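Hydroxyethylthiazole kinase (Pyrococcus horikoshii, PDB 3HPD) probably phosphorylates the hydroxyl group of 4-methyl-5-beta-hydroxyethylthiazole with ATP and magnesium, a step of thiamine biosynthesis. Local coordinates at residues Ala57-Ile62 against Gly86-Leu91. Numbering follows the deposited sequence.
Sequences ADAVVI and GKPIVL
Val-60 and Val-90 tie the two segments together as parallel strands: Val-60 N donates to Pro-88 O (2.9 Å), Val-90 N to Val-60 O, and Ile-62 N to Val-90 O (2.8 Å, 176° at the hydrogen). The 15° between the strand axes shows the parallel course, and the bridges Val-60/Ile-89, Val-61/Val-90 and Ile-62/Leu-91 set the register. CA-H...O contacts supplement this ladder, Ile-89 CA lying 3.3 Å from Val-60 O.

Ahead of the ladder, a side chain supplies the bond. Lys-87, its chain bent at chi2 and chi4, brings NZ within 2.7 Å of Ala-57 O, almost in line with that carbonyl. The same ammonium also bonds Ile-54 O and, weakly, Arg-55 O, so it gathers carbonyl oxygens at the C-terminal end of helix 50-56 and just beyond it. A methionine in place of Lys-87 would probably leave the carbonyls of Ala-57 and Ile-54 without this donor.

Apolar contacts fall on both faces. On one, Ala-59 CB meets Pro-88 CG at 3.8 Å, and Val-61 and Val-90 lie side by side, pointing the same way, with Val-61 CG2 4.1 Å from Val-90 CB. On the other, Ile-62 spans two neighbours: CD1 reaches Ile-89 CG2 (4.0 Å), while CG2, anti to the backbone N, meets Leu-91 CD1 (3.9 Å).

The pair belongs to a right-handed beta-alpha-beta crossover of the ribokinase-like fold. Helix 69-85 joins the strands, ends in a Schellman motif at Gly-86, and packs on Ile-62 and Ile-89; helix 193-205 covers Ala-59, Pro-88 and Val-90 on the opposite face, while strand 17-21 flanks Val-61.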
loop_
_atom_site.group_PDB
_atom_site.type_symbol
_atom_site.label_atom_id
_atom_site.label_comp_id
_atom_site.label_asym_id
_atom_site.label_seq_id
_atom_site.Cartn_x
_atom_site.Cartn_y
_atom_site.Cartn_z
ATOM N N ALA A 57 5.462 -21.683 5.769
ATOM C CA ALA A 57 5.950 -20.649 6.682
ATOM C C ALA A 57 6.605 -21.133 7.967
ATOM O O ALA A 57 6.432 -22.276 8.383
ATOM C CB ALA A 57 4.807 -19.698 7.028
ATOM N N ASP A 58 7.357 -20.233 8.596
ATOM C CA ASP A 58 8.040 -20.525 9.847
ATOM C C ASP A 58 7.334 -19.827 11.004
ATOM O O ASP A 58 7.580 -20.123 12.173
ATOM C CB ASP A 58 9.499 -20.075 9.759
ATOM C CG ASP A 58 10.268 -20.829 8.696
ATOM O OD1 ASP A 58 10.297 -22.076 8.776
ATOM O OD2 ASP A 58 10.832 -20.186 7.782
ATOM N N ALA A 59 6.447 -18.899 10.663
ATOM C CA ALA A 59 5.686 -18.162 11.659
ATOM C C ALA A 59 4.501 -17.503 10.967
ATOM O O ALA A 59 4.532 -17.267 9.757
ATOM C CB ALA A 59 6.563 -17.109 12.324
ATOM N N VAL A 60 3.455 -17.222 11.735
ATOM C CA VAL A 60 2.259 -16.591 11.194
ATOM C C VAL A 60 1.933 -15.321 11.973
ATOM O O VAL A 60 1.882 -15.335 13.199
ATOM C CB VAL A 60 1.039 -17.549 11.268
ATOM C CG1 VAL A 60 -0.206 -16.859 10.725
ATOM C CG2 VAL A 60 1.326 -18.821 10.477
ATOM N N VAL A 61 1.725 -14.226 11.251
ATOM C CA VAL A 61 1.380 -12.947 11.868
ATOM C C VAL A 61 -0.040 -12.578 11.446
ATOM O O VAL A 61 -0.341 -12.503 10.254
ATOM C CB VAL A 61 2.355 -11.824 11.422
ATOM C CG1 VAL A 61 1.886 -10.467 11.954
ATOM C CG2 VAL A 61 3.758 -12.128 11.935
ATOM N N ILE A 62 -0.909 -12.368 12.432
ATOM C CA ILE A 62 -2.298 -12.003 12.179
ATOM C C ILE A 62 -2.524 -10.567 12.646
ATOM O O ILE A 62 -2.225 -10.219 13.786
ATOM C CB ILE A 62 -3.271 -12.945 12.930
ATOM C CG1 ILE A 62 -3.108 -14.376 12.408
ATOM C CG2 ILE A 62 -4.713 -12.471 12.734
ATOM C CD1 ILE A 62 -3.878 -15.420 13.200
ATOM N N GLY A 86 2.214 -26.334 14.970
ATOM C CA GLY A 86 3.215 -25.840 15.892
ATOM C C GLY A 86 3.970 -24.643 15.343
ATOM O O GLY A 86 5.108 -24.393 15.732
ATOM N N LYS A 87 3.356 -23.912 14.418
ATOM C CA LYS A 87 3.992 -22.719 13.868
ATOM C C LYS A 87 3.620 -21.563 14.802
ATOM O O LYS A 87 2.444 -21.351 15.095
ATOM C CB LYS A 87 3.482 -22.438 12.449
ATOM C CG LYS A 87 3.777 -23.544 11.434
ATOM C CD LYS A 87 5.271 -23.825 11.322
ATOM C CE LYS A 87 5.564 -24.981 10.366
ATOM N NZ LYS A 87 5.329 -24.641 8.940
ATOM N N PRO A 88 4.616 -20.804 15.291
ATOM C CA PRO A 88 4.294 -19.693 16.190
ATOM C C PRO A 88 3.385 -18.636 15.570
ATOM O O PRO A 88 3.515 -18.302 14.390
ATOM C CB PRO A 88 5.670 -19.147 16.571
ATOM C CG PRO A 88 6.500 -19.452 15.368
ATOM C CD PRO A 88 6.061 -20.855 15.015
ATOM N N ILE A 89 2.461 -18.123 16.377
ATOM C CA ILE A 89 1.507 -17.114 15.930
ATOM C C ILE A 89 1.658 -15.796 16.684
ATOM O O ILE A 89 1.755 -15.784 17.911
ATOM C CB ILE A 89 0.058 -17.601 16.139
ATOM C CG1 ILE A 89 -0.163 -18.915 15.389
ATOM C CG2 ILE A 89 -0.930 -16.535 15.664
ATOM C CD1 ILE A 89 -1.422 -19.634 15.794
ATOM N N VAL A 90 1.679 -14.693 15.939
ATOM C CA VAL A 90 1.765 -13.357 16.522
ATOM C C VAL A 90 0.459 -12.646 16.182
ATOM O O VAL A 90 0.071 -12.580 15.014
ATOM C CB VAL A 90 2.922 -12.525 15.921
ATOM C CG1 VAL A 90 2.927 -11.130 16.542
ATOM C CG2 VAL A 90 4.256 -13.220 16.163
ATOM N N LEU A 91 -0.226 -12.128 17.194
ATOM C CA LEU A 91 -1.480 -11.421 16.964
ATOM C C LEU A 91 -1.381 -9.950 17.335
ATOM O O LEU A 91 -0.954 -9.611 18.432
ATOM C CB LEU A 91 -2.616 -12.050 17.782
ATOM C CG LEU A 91 -3.925 -11.249 17.808
ATOM C CD1 LEU A 91 -4.552 -11.229 16.410
ATOM C CD2 LEU A 91 -4.888 -11.865 18.815
#